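Local coordinates for protein BlEst2 (Bacillus licheniformis, PDB 6WPX) that probably hydrolyses ester bonds as an alpha/beta-hydrolase-type lipase, with a C-terminal domain that exerts autoinhibitory effects, at residues 158-163 against 412-417; 178-183 against 468-473; 311-316 against 356-361. One frame throughout, in Å; residues are numbered along the deposited sequence.

Interaction 1: residues 158-163 against 412-417; sequences YSNWAG and RSIRYE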
ATOM      1  N   TYR A 158       3.901   9.655   0.387  1.00 14.65           N
ATOM      2  CA  TYR A 158       4.962  10.380   1.073  1.00 15.88           C
ATOM      3  C   TYR A 158       6.043  10.925   0.129  1.00 19.96           C
ATOM      4  O   TYR A 158       7.015  11.521   0.586  1.00 22.43           O
ATOM      5  CB  TYR A 158       5.566   9.493   2.170  1.00 16.88           C
ATOM      6  CG  TYR A 158       4.723   9.553   3.414  1.00 18.39           C
ATOM      7  CD1 TYR A 158       3.552   8.802   3.521  1.00 18.19           C
ATOM      8  CD2 TYR A 158       5.028  10.443   4.446  1.00 19.87           C
ATOM      9  CE1 TYR A 158       2.723   8.911   4.635  1.00 18.48           C
ATOM     10  CE2 TYR A 158       4.194  10.570   5.560  1.00 21.16           C
ATOM     11  CZ  TYR A 158       3.048   9.795   5.649  1.00 24.75           C
ATOM     12  OH  TYR A 158       2.240   9.894   6.745  1.00 28.58           O
ATOM     13  N   SER A 159       5.855  10.769  -1.174  1.00 15.10           N
ATOM     14  CA  SER A 159       6.849  11.215  -2.161  1.00 14.67           C
ATOM     15  C   SER A 159       6.682  12.673  -2.546  1.00 18.19           C
ATOM     16  O   SER A 159       5.647  13.274  -2.262  1.00 18.72           O
ATOM     17  CB  SER A 159       6.852  10.300  -3.383  1.00 16.43           C
ATOM     18  OG  SER A 159       5.713  10.544  -4.193  1.00 16.92           O
ATOM     19  N   ASN A 160       7.734  13.266  -3.131  1.00 16.16           N
ATOM     20  CA  ASN A 160       7.733  14.673  -3.517  1.00 16.39           C
ATOM     21  C   ASN A 160       6.554  15.083  -4.379  1.00 18.56           C
ATOM     22  O   ASN A 160       5.907  16.057  -4.045  1.00 19.88           O
ATOM     23  CB  ASN A 160       9.065  15.055  -4.199  1.00 14.33           C
ATOM     24  CG  ASN A 160      10.186  15.139  -3.204  1.00 32.15           C
ATOM     25  OD1 ASN A 160      10.618  14.128  -2.659  1.00 27.49           O
ATOM     26  ND2 ASN A 160      10.648  16.341  -2.913  1.00 17.82           N
ATOM     27  N   TRP A 161       6.283  14.372  -5.478  1.00 14.30           N
ATOM     28  CA  TRP A 161       5.177  14.785  -6.363  1.00 15.01           C
ATOM     29  C   TRP A 161       3.813  14.742  -5.697  1.00 18.76           C
ATOM     30  O   TRP A 161       2.954  15.521  -6.073  1.00 17.78           O
ATOM     31  CB  TRP A 161       5.151  14.005  -7.685  1.00 13.19           C
ATOM     32  CG  TRP A 161       6.323  14.251  -8.598  1.00 13.43           C
ATOM     33  CD1 TRP A 161       7.183  13.313  -9.100  1.00 15.93           C
ATOM     34  CD2 TRP A 161       6.705  15.506  -9.192  1.00 14.42           C
ATOM     35  NE1 TRP A 161       8.109  13.914  -9.926  1.00 16.12           N
ATOM     36  CE2 TRP A 161       7.843  15.261  -9.993  1.00 17.92           C
ATOM     37  CE3 TRP A 161       6.233  16.827  -9.073  1.00 16.17           C
ATOM     38  CZ2 TRP A 161       8.489  16.274 -10.699  1.00 17.99           C
ATOM     39  CZ3 TRP A 161       6.884  17.831  -9.766  1.00 18.64           C
ATOM     40  CH2 TRP A 161       7.997  17.551 -10.568  1.00 19.41           C
ATOM     41  N   ALA A 162       3.618  13.846  -4.701  1.00 15.41           N
ATOM     42  CA  ALA A 162       2.352  13.658  -3.975  1.00 14.53           C
ATOM     43  C   ALA A 162       2.142  14.650  -2.833  1.00 18.99           C
ATOM     44  O   ALA A 162       1.097  14.604  -2.200  1.00 18.59           O
ATOM     45  CB  ALA A 162       2.289  12.237  -3.422  1.00 14.87           C
ATOM     46  N   GLY A 163       3.128  15.519  -2.581  1.00 18.57           N
ATOM     47  CA  GLY A 163       3.133  16.497  -1.496  1.00 20.15           C
ATOM     48  C   GLY A 163       1.887  17.347  -1.375  1.00 27.32           C
ATOM     49  O   GLY A 163       1.270  17.418  -0.301  1.00 27.82           O
ATOM     50  N   ARG A 412      14.514  14.498  -6.518  1.00 24.29           N
ATOM     51  CA  ARG A 412      13.675  15.246  -5.573  1.00 24.22           C
ATOM     52  C   ARG A 412      13.557  14.326  -4.368  1.00 27.15           C
ATOM     53  O   ARG A 412      13.355  13.127  -4.544  1.00 25.27           O
ATOM     54  CB  ARG A 412      12.287  15.550  -6.146  1.00 26.52           C
ATOM     55  CG  ARG A 412      12.283  16.757  -7.064  1.00 32.83           C
ATOM     56  CD  ARG A 412      11.028  16.833  -7.925  1.00 31.26           C
ATOM     57  NE  ARG A 412      11.259  17.755  -9.031  1.00 33.60           N
ATOM     58  CZ  ARG A 412      10.923  19.037  -9.017  1.00 56.30           C
ATOM     59  NH1 ARG A 412      11.245  19.822 -10.037  1.00 46.32           N
ATOM     60  NH2 ARG A 412      10.266  19.548  -7.984  1.00 40.51           N
ATOM     61  N   SER A 413      13.791  14.849  -3.165  1.00 22.28           N
ATOM     62  CA  SER A 413      13.727  14.004  -1.986  1.00 22.18           C
ATOM     63  C   SER A 413      13.119  14.708  -0.774  1.00 27.92           C
ATOM     64  O   SER A 413      13.075  15.943  -0.714  1.00 26.62           O
ATOM     65  CB  SER A 413      15.107  13.440  -1.650  1.00 25.53           C
ATOM     66  OG  SER A 413      15.985  14.512  -1.364  1.00 30.04           O
ATOM     67  N   ILE A 414      12.590  13.905   0.161  1.00 25.09           N
ATOM     68  CA  ILE A 414      12.065  14.366   1.448  1.00 26.30           C
ATOM     69  C   ILE A 414      12.620  13.431   2.508  1.00 31.21           C
ATOM     70  O   ILE A 414      12.560  12.210   2.344  1.00 29.31           O
ATOM     71  CB  ILE A 414      10.507  14.453   1.580  1.00 28.18           C
ATOM     72  CG1 ILE A 414       9.857  15.267   0.457  1.00 28.56           C
ATOM     73  CG2 ILE A 414      10.108  15.042   2.943  1.00 27.64           C
ATOM     74  CD1 ILE A 414       8.302  14.984   0.254  1.00 33.83           C
ATOM     75  N   ARG A 415      13.151  14.010   3.590  1.00 28.35           N
ATOM     76  CA  ARG A 415      13.594  13.268   4.751  1.00 29.03           C
ATOM     77  C   ARG A 415      12.673  13.678   5.902  1.00 31.61           C
ATOM     78  O   ARG A 415      12.506  14.865   6.183  1.00 31.12           O
ATOM     79  CB  ARG A 415      15.077  13.514   5.082  1.00 28.08           C
ATOM     80  CG  ARG A 415      15.564  12.603   6.214  1.00 34.77           C
ATOM     81  CD  ARG A 415      16.986  12.897   6.635  1.00 34.60           C
ATOM     82  NE  ARG A 415      17.212  14.315   6.920  1.00 42.37           N
ATOM     83  CZ  ARG A 415      17.055  14.868   8.116  1.00 56.06           C
ATOM     84  NH1 ARG A 415      16.691  14.129   9.153  1.00 43.53           N
ATOM     85  NH2 ARG A 415      17.268  16.167   8.284  1.00 47.85           N
ATOM     86  N   TYR A 416      12.040  12.685   6.516  1.00 26.45           N
ATOM     87  CA  TYR A 416      11.116  12.827   7.637  1.00 26.64           C
ATOM     88  C   TYR A 416      11.782  12.310   8.901  1.00 33.44           C
ATOM     89  O   TYR A 416      12.611  11.407   8.834  1.00 32.91           O
ATOM     90  CB  TYR A 416       9.839  11.987   7.419  1.00 25.81           C
ATOM     91  CG  TYR A 416       9.052  12.302   6.172  1.00 23.77           C
ATOM     92  CD1 TYR A 416       9.342  11.669   4.964  1.00 24.11           C
ATOM     93  CD2 TYR A 416       7.982  13.186   6.207  1.00 23.67           C
ATOM     94  CE1 TYR A 416       8.595  11.926   3.819  1.00 22.23           C
ATOM     95  CE2 TYR A 416       7.262  13.493   5.053  1.00 22.64           C
ATOM     96  CZ  TYR A 416       7.549  12.830   3.870  1.00 27.19           C
ATOM     97  OH  TYR A 416       6.821  13.095   2.727  1.00 23.02           O
ATOM     98  N   GLU A 417      11.392  12.868  10.046  1.00 33.41           N
ATOM     99  CA  GLU A 417      11.860  12.483  11.385  1.00 35.67           C
ATOM    100  C   GLU A 417      10.644  12.401  12.254  1.00 40.25           C
ATOM    101  O   GLU A 417       9.899  13.379  12.342  1.00 39.67           O
ATOM    102  CB  GLU A 417      12.768  13.561  11.978  1.00 39.08           C
ATOM    103  CG  GLU A 417      14.217  13.485  11.576  1.00 48.83           C
ATOM    104  CD  GLU A 417      15.028  14.597  12.213  1.00 71.17           C
ATOM    105  OE1 GLU A 417      14.810  14.894  13.410  1.00 64.20           O
ATOM    106  OE2 GLU A 417      15.890  15.173  11.515  1.00 58.30           O
TER
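Tyr-158, Asn-160 and Trp-161, in the loop joining helices 152-157 and 163-169, pack against Arg-412, Ser-413, Ile-414 and Tyr-416 of strand 407-417 in a buried loop-on-sheet contact. Tyr-416 OH donates to Tyr-158 O (2.7 Å), tilted 29° from the carbonyl plane, and is also hydrogen-bonded to Lys-172. The Tyr-416 ring face receives the edge of Tyr-158, CD2 lying 3.5 Å from Tyr-416 CZ, a T-shaped pair with planes 72° apart. A phenylalanine in place of Tyr-416 would probably leave the Tyr-158 carbonyl and the Lys-172 amine without their hydroxyl partner. The loop lies in the helical region between strands 138-144 and 201-205 of the alpha/beta-hydrolase sheet, and turns through a type I beta turn, Asn-160 to Gly-163, against a separate antiparallel sheet. The Asn-160 amide lies against the strand backbone: OD1 comes 3.2 Å from Ser-413 CA, while ND2 makes a weak hydrogen bond to Ser-413 O (3.3 Å). Arg-412 runs extended from CG to NE, carrying its guanidinium over Trp-161 CH2, 3.6 Å from Arg-412 CZ, the two planes 25° apart. Arg-412 CD makes a CH-pi contact with the six-membered ring of Trp-161; NE1 of the indole is hydrogen-bonded to Asp-452.

Interaction 2: residues 178-183 against 468-473; sequences SLQTGF and IRSIYV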
ATOM      1  N   SER A 178       3.795   4.818   8.918  1.00 20.26           N
ATOM      2  CA  SER A 178       4.329   3.528   9.369  1.00 19.52           C
ATOM      3  C   SER A 178       4.183   2.437   8.309  1.00 22.21           C
ATOM      4  O   SER A 178       4.804   1.393   8.444  1.00 22.62           O
ATOM      5  CB  SER A 178       3.697   3.088  10.687  1.00 21.01           C
ATOM      6  OG  SER A 178       2.361   2.634  10.529  1.00 24.48           O
ATOM      7  N   LEU A 179       3.377   2.683   7.260  1.00 17.96           N
ATOM      8  CA  LEU A 179       3.145   1.743   6.162  1.00 17.47           C
ATOM      9  C   LEU A 179       4.157   1.864   5.007  1.00 18.54           C
ATOM     10  O   LEU A 179       4.149   1.015   4.112  1.00 17.60           O
ATOM     11  CB  LEU A 179       1.704   1.855   5.642  1.00 16.74           C
ATOM     12  CG  LEU A 179       0.604   1.421   6.640  1.00 20.73           C
ATOM     13  CD1 LEU A 179      -0.754   1.720   6.080  1.00 19.11           C
ATOM     14  CD2 LEU A 179       0.719  -0.058   6.968  1.00 24.17           C
ATOM     15  N   GLN A 180       5.025   2.894   5.023  1.00 13.80           N
ATOM     16  CA  GLN A 180       6.064   3.032   3.985  1.00 13.23           C
ATOM     17  C   GLN A 180       6.938   1.770   3.996  1.00 17.68           C
ATOM     18  O   GLN A 180       7.195   1.207   5.068  1.00 17.50           O
ATOM     19  CB  GLN A 180       6.937   4.262   4.236  1.00 13.81           C
ATOM     20  CG  GLN A 180       6.174   5.556   4.027  1.00 18.36           C
ATOM     21  CD  GLN A 180       6.970   6.746   4.465  1.00 24.61           C
ATOM     22  OE1 GLN A 180       7.642   7.416   3.663  1.00 19.82           O
ATOM     23  NE2 GLN A 180       6.890   7.060   5.755  1.00 13.87           N
ATOM     24  N   THR A 181       7.358   1.308   2.817  1.00 15.15           N
ATOM     25  CA  THR A 181       8.126   0.057   2.706  1.00 16.08           C
ATOM     26  C   THR A 181       9.477   0.137   3.413  1.00 23.37           C
ATOM     27  O   THR A 181       9.955  -0.872   3.922  1.00 22.91           O
ATOM     28  CB  THR A 181       8.262  -0.410   1.252  1.00 15.52           C
ATOM     29  OG1 THR A 181       8.932   0.596   0.505  1.00 19.29           O
ATOM     30  CG2 THR A 181       6.935  -0.739   0.619  1.00 14.59           C
ATOM     31  N   GLY A 182      10.079   1.323   3.444  1.00 22.35           N
ATOM     32  CA  GLY A 182      11.354   1.507   4.135  1.00 23.85           C
ATOM     33  C   GLY A 182      11.174   1.307   5.629  1.00 25.36           C
ATOM     34  O   GLY A 182      11.976   0.631   6.269  1.00 25.18           O
ATOM     35  N   PHE A 183      10.103   1.907   6.188  1.00 21.08           N
ATOM     36  CA  PHE A 183       9.748   1.816   7.615  1.00 21.16           C
ATOM     37  C   PHE A 183       9.381   0.367   7.945  1.00 23.10           C
ATOM     38  O   PHE A 183       9.826  -0.160   8.959  1.00 22.29           O
ATOM     39  CB  PHE A 183       8.532   2.720   7.904  1.00 23.00           C
ATOM     40  CG  PHE A 183       8.280   2.988   9.367  1.00 26.11           C
ATOM     41  CD1 PHE A 183       7.557   2.087  10.142  1.00 28.50           C
ATOM     42  CD2 PHE A 183       8.779   4.138   9.980  1.00 29.89           C
ATOM     43  CE1 PHE A 183       7.319   2.341  11.500  1.00 29.98           C
ATOM     44  CE2 PHE A 183       8.528   4.396  11.333  1.00 32.85           C
ATOM     45  CZ  PHE A 183       7.784   3.498  12.079  1.00 29.95           C
ATOM     46  N   ILE A 468      10.360   5.892  -7.492  1.00 20.63           N
ATOM     47  CA  ILE A 468      10.210   6.290  -6.098  1.00 20.38           C
ATOM     48  C   ILE A 468      10.871   5.240  -5.204  1.00 23.61           C
ATOM     49  O   ILE A 468      10.544   4.057  -5.284  1.00 20.49           O
ATOM     50  CB  ILE A 468       8.726   6.535  -5.714  1.00 22.67           C
ATOM     51  CG1 ILE A 468       8.194   7.781  -6.449  1.00 22.50           C
ATOM     52  CG2 ILE A 468       8.559   6.651  -4.162  1.00 23.39           C
ATOM     53  CD1 ILE A 468       6.762   7.942  -6.358  1.00 31.36           C
ATOM     54  N   ARG A 469      11.795   5.685  -4.354  1.00 20.74           N
ATOM     55  CA  ARG A 469      12.484   4.833  -3.387  1.00 19.95           C
ATOM     56  C   ARG A 469      12.113   5.291  -1.982  1.00 21.39           C
ATOM     57  O   ARG A 469      12.062   6.493  -1.699  1.00 19.55           O
ATOM     58  CB  ARG A 469      14.000   4.898  -3.578  1.00 23.08           C
ATOM     59  CG  ARG A 469      14.477   4.363  -4.928  1.00 31.68           C
ATOM     60  CD  ARG A 469      15.967   4.561  -5.091  1.00 39.02           C
ATOM     61  NE  ARG A 469      16.740   3.711  -4.183  1.00 45.37           N
ATOM     62  CZ  ARG A 469      18.053   3.806  -4.002  1.00 57.90           C
ATOM     63  NH1 ARG A 469      18.755   4.725  -4.651  1.00 36.45           N
ATOM     64  NH2 ARG A 469      18.673   2.988  -3.163  1.00 43.90           N
ATOM     65  N   SER A 470      11.859   4.318  -1.115  1.00 16.93           N
ATOM     66  CA  SER A 470      11.503   4.474   0.284  1.00 17.90           C
ATOM     67  C   SER A 470      12.609   3.865   1.117  1.00 23.13           C
ATOM     68  O   SER A 470      12.849   2.669   1.034  1.00 23.21           O
ATOM     69  CB  SER A 470      10.184   3.762   0.574  1.00 16.44           C
ATOM     70  OG  SER A 470       9.804   3.930   1.929  1.00 17.74           O
ATOM     71  N   ILE A 471      13.295   4.683   1.900  1.00 21.87           N
ATOM     72  CA  ILE A 471      14.449   4.233   2.692  1.00 23.67           C
ATOM     73  C   ILE A 471      14.359   4.693   4.121  1.00 27.84           C
ATOM     74  O   ILE A 471      14.234   5.884   4.376  1.00 28.26           O
ATOM     75  CB  ILE A 471      15.809   4.680   2.043  1.00 28.75           C
ATOM     76  CG1 ILE A 471      15.901   4.254   0.555  1.00 28.97           C
ATOM     77  CG2 ILE A 471      17.033   4.159   2.850  1.00 32.62           C
ATOM     78  CD1 ILE A 471      16.942   4.932  -0.279  1.00 31.64           C
ATOM     79  N   TYR A 472      14.485   3.755   5.066  1.00 26.04           N
ATOM     80  CA  TYR A 472      14.529   4.146   6.468  1.00 27.20           C
ATOM     81  C   TYR A 472      15.979   4.041   6.898  1.00 33.60           C
ATOM     82  O   TYR A 472      16.643   3.064   6.567  1.00 33.79           O
ATOM     83  CB  TYR A 472      13.631   3.270   7.353  1.00 27.55           C
ATOM     84  CG  TYR A 472      13.719   3.634   8.819  1.00 30.63           C
ATOM     85  CD1 TYR A 472      13.143   4.805   9.302  1.00 32.92           C
ATOM     86  CD2 TYR A 472      14.423   2.834   9.717  1.00 33.01           C
ATOM     87  CE1 TYR A 472      13.251   5.163  10.645  1.00 36.27           C
ATOM     88  CE2 TYR A 472      14.511   3.167  11.068  1.00 35.11           C
ATOM     89  CZ  TYR A 472      13.919   4.330  11.528  1.00 44.89           C
ATOM     90  OH  TYR A 472      14.028   4.675  12.852  1.00 51.62           O
ATOM     91  N   VAL A 473      16.469   5.033   7.633  1.00 33.59           N
ATOM     92  CA  VAL A 473      17.844   5.046   8.144  1.00 35.59           C
ATOM     93  C   VAL A 473      17.739   5.213   9.656  1.00 40.70           C
ATOM     94  O   VAL A 473      17.132   6.181  10.123  1.00 38.46           O
ATOM     95  CB  VAL A 473      18.741   6.115   7.460  1.00 40.46           C
ATOM     96  CG1 VAL A 473      20.163   6.111   8.037  1.00 43.00           C
ATOM     97  CG2 VAL A 473      18.789   5.908   5.948  1.00 39.51           C
TER
HETATM   98  O   HOH W   1       9.348   6.575   1.872  1.00 25.36           O
HETATM   99  O   HOH W   2      11.538   0.439   0.170  1.00 21.69           O
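Ser-470 is the first residue of the strand segment 468-473 to meet the start of helix 181-191, and it does most of the polar work. Its OG, placed anti to the backbone N (chi1 -179°), accepts a hydrogen bond from Gly-182 N at 3.0 Å, with an N-H...O angle of 150°. That N-H lies in the first turn of the helix, for which Gln-180 is the N-cap residue, where backbone N-H groups lack the usual partner one turn earlier. On the flank, Ser-470 CB rests 3.4 Å from Thr-181 OG1. Two waters fill in: one joins Ser-470 OG to Gln-180 OE1, the other donates to both Thr-181 OG1 and Ser-470 O. The NE2 of Gln-180 is held by Tyr-177 O.

At Ile-471 the two backbones are nearest, its CA 4.4 Å from the CA of Gly-182. A beta carbon on the glycine would clash with the backbone of residues 470-472, so the absence of a side chain is what admits this approach. Tyr-472 follows: its CB sits 3.3 Å from Gly-182 O, and its ring takes the edge of Phe-183 in a loose T-shaped pair, centroids 5.9 Å apart.

Asp-155 of helix 152-157 lies beside the polar cluster, bonded through OD2 to Thr-181 OG1 and weakly through OD1 to Ser-470 OG. A helix start thus meets a strand hydroxyl, two waters and a carboxylate in a buried place; the Asp-155 carboxylate and Ser-470 OG lie where the partial positive charge of a helix N-terminus would probably favour them.

Interaction 3: residues 311-316 against 356-361; sequences VKEITV and SAAIKN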
ATOM      1  N   VAL A 311       4.687   0.676 -27.026  1.00 30.13           N
ATOM      2  CA  VAL A 311       3.955   0.566 -25.758  1.00 27.05           C
ATOM      3  C   VAL A 311       2.663  -0.198 -26.026  1.00 33.20           C
ATOM      4  O   VAL A 311       1.903   0.166 -26.926  1.00 35.33           O
ATOM      5  CB  VAL A 311       3.730   1.950 -25.066  1.00 28.02           C
ATOM      6  CG1 VAL A 311       2.864   1.820 -23.812  1.00 26.85           C
ATOM      7  CG2 VAL A 311       5.051   2.597 -24.708  1.00 27.01           C
ATOM      8  N   LYS A 312       2.413  -1.246 -25.234  1.00 29.18           N
ATOM      9  CA  LYS A 312       1.229  -2.086 -25.365  1.00 30.27           C
ATOM     10  C   LYS A 312       0.006  -1.396 -24.766  1.00 34.13           C
ATOM     11  O   LYS A 312      -1.103  -1.519 -25.294  1.00 33.71           O
ATOM     12  CB  LYS A 312       1.481  -3.446 -24.699  1.00 33.10           C
ATOM     13  CG  LYS A 312       0.487  -4.542 -25.079  1.00 57.45           C
ATOM     14  CD  LYS A 312       0.641  -5.026 -26.525  1.00 63.35           C
ATOM     15  CE  LYS A 312      -0.189  -6.256 -26.790  1.00 67.66           C
ATOM     16  NZ  LYS A 312       0.435  -7.479 -26.218  1.00 76.39           N
ATOM     17  N   GLU A 313       0.223  -0.646 -23.672  1.00 28.54           N
ATOM     18  CA  GLU A 313      -0.830   0.044 -22.952  1.00 27.72           C
ATOM     19  C   GLU A 313      -0.262   1.081 -22.023  1.00 29.97           C
ATOM     20  O   GLU A 313       0.798   0.897 -21.434  1.00 29.69           O
ATOM     21  CB  GLU A 313      -1.641  -0.961 -22.097  1.00 29.16           C
ATOM     22  CG  GLU A 313      -2.938  -0.393 -21.537  1.00 39.07           C
ATOM     23  CD  GLU A 313      -3.787  -1.319 -20.687  1.00 55.39           C
ATOM     24  OE1 GLU A 313      -3.222  -2.174 -19.970  1.00 57.16           O
ATOM     25  OE2 GLU A 313      -5.026  -1.150 -20.699  1.00 46.82           O
ATOM     26  N   ILE A 314      -1.022   2.149 -21.839  1.00 25.58           N
ATOM     27  CA  ILE A 314      -0.780   3.150 -20.823  1.00 22.43           C
ATOM     28  C   ILE A 314      -2.069   3.237 -20.013  1.00 22.76           C
ATOM     29  O   ILE A 314      -3.156   3.096 -20.567  1.00 20.62           O
ATOM     30  CB  ILE A 314      -0.308   4.560 -21.338  1.00 24.18           C
ATOM     31  CG1 ILE A 314      -1.281   5.174 -22.373  1.00 24.49           C
ATOM     32  CG2 ILE A 314       1.144   4.526 -21.869  1.00 25.55           C
ATOM     33  CD1 ILE A 314      -1.094   6.686 -22.652  1.00 21.35           C
ATOM     34  N   THR A 315      -1.936   3.450 -18.705  1.00 19.66           N
ATOM     35  CA  THR A 315      -3.060   3.787 -17.832  1.00 18.60           C
ATOM     36  C   THR A 315      -2.700   5.197 -17.416  1.00 22.08           C
ATOM     37  O   THR A 315      -1.517   5.494 -17.208  1.00 19.74           O
ATOM     38  CB  THR A 315      -3.373   2.775 -16.730  1.00 20.89           C
ATOM     39  OG1 THR A 315      -2.442   2.892 -15.650  1.00 18.69           O
ATOM     40  CG2 THR A 315      -3.483   1.315 -17.245  1.00 21.35           C
ATOM     41  N   VAL A 316      -3.687   6.080 -17.411  1.00 19.44           N
ATOM     42  CA  VAL A 316      -3.498   7.516 -17.190  1.00 18.21           C
ATOM     43  C   VAL A 316      -4.427   7.927 -16.068  1.00 18.80           C
ATOM     44  O   VAL A 316      -5.627   7.684 -16.135  1.00 19.39           O
ATOM     45  CB  VAL A 316      -3.762   8.306 -18.508  1.00 22.23           C
ATOM     46  CG1 VAL A 316      -3.466   9.796 -18.346  1.00 21.20           C
ATOM     47  CG2 VAL A 316      -2.966   7.736 -19.674  1.00 22.62           C
ATOM     48  N   SER A 356      -9.520   8.158 -14.411  1.00 19.77           N
ATOM     49  CA  SER A 356      -8.646   7.197 -15.060  1.00 18.23           C
ATOM     50  C   SER A 356      -9.041   6.866 -16.467  1.00 26.11           C
ATOM     51  O   SER A 356     -10.213   6.958 -16.848  1.00 26.37           O
ATOM     52  CB  SER A 356      -8.555   5.903 -14.265  1.00 18.98           C
ATOM     53  OG  SER A 356      -8.080   6.158 -12.957  1.00 19.66           O
ATOM     54  N   ALA A 357      -8.034   6.443 -17.238  1.00 22.49           N
ATOM     55  CA  ALA A 357      -8.206   5.989 -18.614  1.00 23.99           C
ATOM     56  C   ALA A 357      -7.148   4.934 -18.896  1.00 28.83           C
ATOM     57  O   ALA A 357      -6.098   4.909 -18.253  1.00 26.94           O
ATOM     58  CB  ALA A 357      -8.071   7.149 -19.601  1.00 24.58           C
ATOM     59  N   ALA A 358      -7.458   4.044 -19.824  1.00 28.19           N
ATOM     60  CA  ALA A 358      -6.555   3.003 -20.281  1.00 29.09           C
ATOM     61  C   ALA A 358      -6.581   3.059 -21.805  1.00 34.95           C
ATOM     62  O   ALA A 358      -7.659   3.033 -22.418  1.00 35.98           O
ATOM     63  CB  ALA A 358      -6.996   1.638 -19.769  1.00 29.94           C
ATOM     64  N   ILE A 359      -5.396   3.243 -22.409  1.00 31.48           N
ATOM     65  CA  ILE A 359      -5.239   3.363 -23.857  1.00 32.51           C
ATOM     66  C   ILE A 359      -4.396   2.209 -24.363  1.00 34.40           C
ATOM     67  O   ILE A 359      -3.223   2.083 -23.995  1.00 30.65           O
ATOM     68  CB  ILE A 359      -4.668   4.747 -24.305  1.00 35.78           C
ATOM     69  CG1 ILE A 359      -5.590   5.919 -23.927  1.00 36.81           C
ATOM     70  CG2 ILE A 359      -4.352   4.784 -25.803  1.00 38.00           C
ATOM     71  CD1 ILE A 359      -5.209   6.599 -22.626  1.00 44.08           C
ATOM     72  N   LYS A 360      -4.999   1.380 -25.229  1.00 31.64           N
ATOM     73  CA  LYS A 360      -4.314   0.247 -25.853  1.00 31.73           C
ATOM     74  C   LYS A 360      -3.468   0.795 -26.985  1.00 34.27           C
ATOM     75  O   LYS A 360      -3.897   1.733 -27.674  1.00 34.71           O
ATOM     76  CB  LYS A 360      -5.336  -0.767 -26.398  1.00 34.45           C
ATOM     77  CG  LYS A 360      -6.266  -1.378 -25.341  1.00 45.69           C
ATOM     78  CD  LYS A 360      -7.645  -1.770 -25.945  1.00 55.59           C
ATOM     79  CE  LYS A 360      -7.876  -3.261 -26.070  1.00 63.55           C
ATOM     80  NZ  LYS A 360      -9.154  -3.578 -26.775  1.00 65.16           N
ATOM     81  N   ASN A 361      -2.267   0.220 -27.179  1.00 30.58           N
ATOM     82  CA  ASN A 361      -1.322   0.585 -28.239  1.00 31.34           C
ATOM     83  C   ASN A 361      -1.258   2.096 -28.486  1.00 36.40           C
ATOM     84  O   ASN A 361      -1.601   2.564 -29.583  1.00 37.61           O
ATOM     85  CB  ASN A 361      -1.631  -0.161 -29.552  1.00 35.41           C
ATOM     86  CG  ASN A 361      -1.714  -1.651 -29.401  1.00 53.52           C
ATOM     87  OD1 ASN A 361      -2.785  -2.227 -29.510  1.00 56.99           O
ATOM     88  ND2 ASN A 361      -0.618  -2.281 -29.019  1.00 41.81           N
TER
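From Glu-313 to Val-316 and from Lys-360 back to Ala-357, the two segments run as neighbouring antiparallel strands, their axes 4.6 Å apart and their directions 169° apart. Ile-314 and Ile-359 form a hydrogen-bonded pair, with Ile-314 N to Ile-359 O at 3.1 Å and Ile-359 N to Ile-314 O at 2.9 Å; Val-316 and Ala-357 form the next. Between and beyond them, Thr-315 faces Ala-358 and Glu-313 faces Lys-360 as non-hydrogen-bonded pairs. CA-H...O contacts, such as Glu-313 CA to Ile-359 O, supplement these bonds. At the end of the pairing, Asn-361 N reaches Lys-312 O (2.8 Å) from above the carbonyl plane, and the positive phi of Asn-361 turns the chain out of the strand. Toward the other neighbour, Lys-312 and Glu-313 together face Asp-386, a classic beta bulge.

The isoleucines lie side by side, with chi1 of Ile-314 at 55°, which sets its CG1 against Ile-359 CB at 3.9 Å. The CD1 of Ile-359 reaches across to Val-316 CG2, also 3.9 Å away. On the opposite face, the extended Glu-313 brings OE2 to 3.5 Å from Ala-358 CB. Apart from both faces, beyond the last strand pair, Lys-312 and Asn-361 lie side by side, CD near ND2.

His-317 ties the two strands together, bonding Thr-315 OG1 and Ser-356 OG; Thr-315 OG1 also has Thr-384. Both strands are interior to a five-stranded antiparallel sheet, flanked by strands 377-386 and 341-344. Their isoleucine face looks toward strand 326-330 of a second sheet, Leu-329 touching Val-316 and Ile-359, as in a beta sandwich, while helix 218-224 meets Thr-315 through Val-222 and Ser-356 through Phe-218.

Overall arrangement
Interactions 1 and 2 are close neighbours, centres 11 Å apart, and touch where Tyr-158 CB meets Gln-180 OE1 at 3.3 Å. Their segments alternate along the chain, 158-163, 178-183, 412-417 and 468-473, and both reach the same five-stranded antiparallel sheet, on strands 407-417 and 462-473. Together they seat the helical region of the alpha/beta-hydrolase part on this C-terminal sheet. Interaction 3 belongs to a different antiparallel sheet; its centre is 27 Å from that of interaction 1 and 29 Å from that of interaction 2, with nearest atoms about 14 Å away in each case. It lies within a separate beta part of the chain that comes between their halves in sequence.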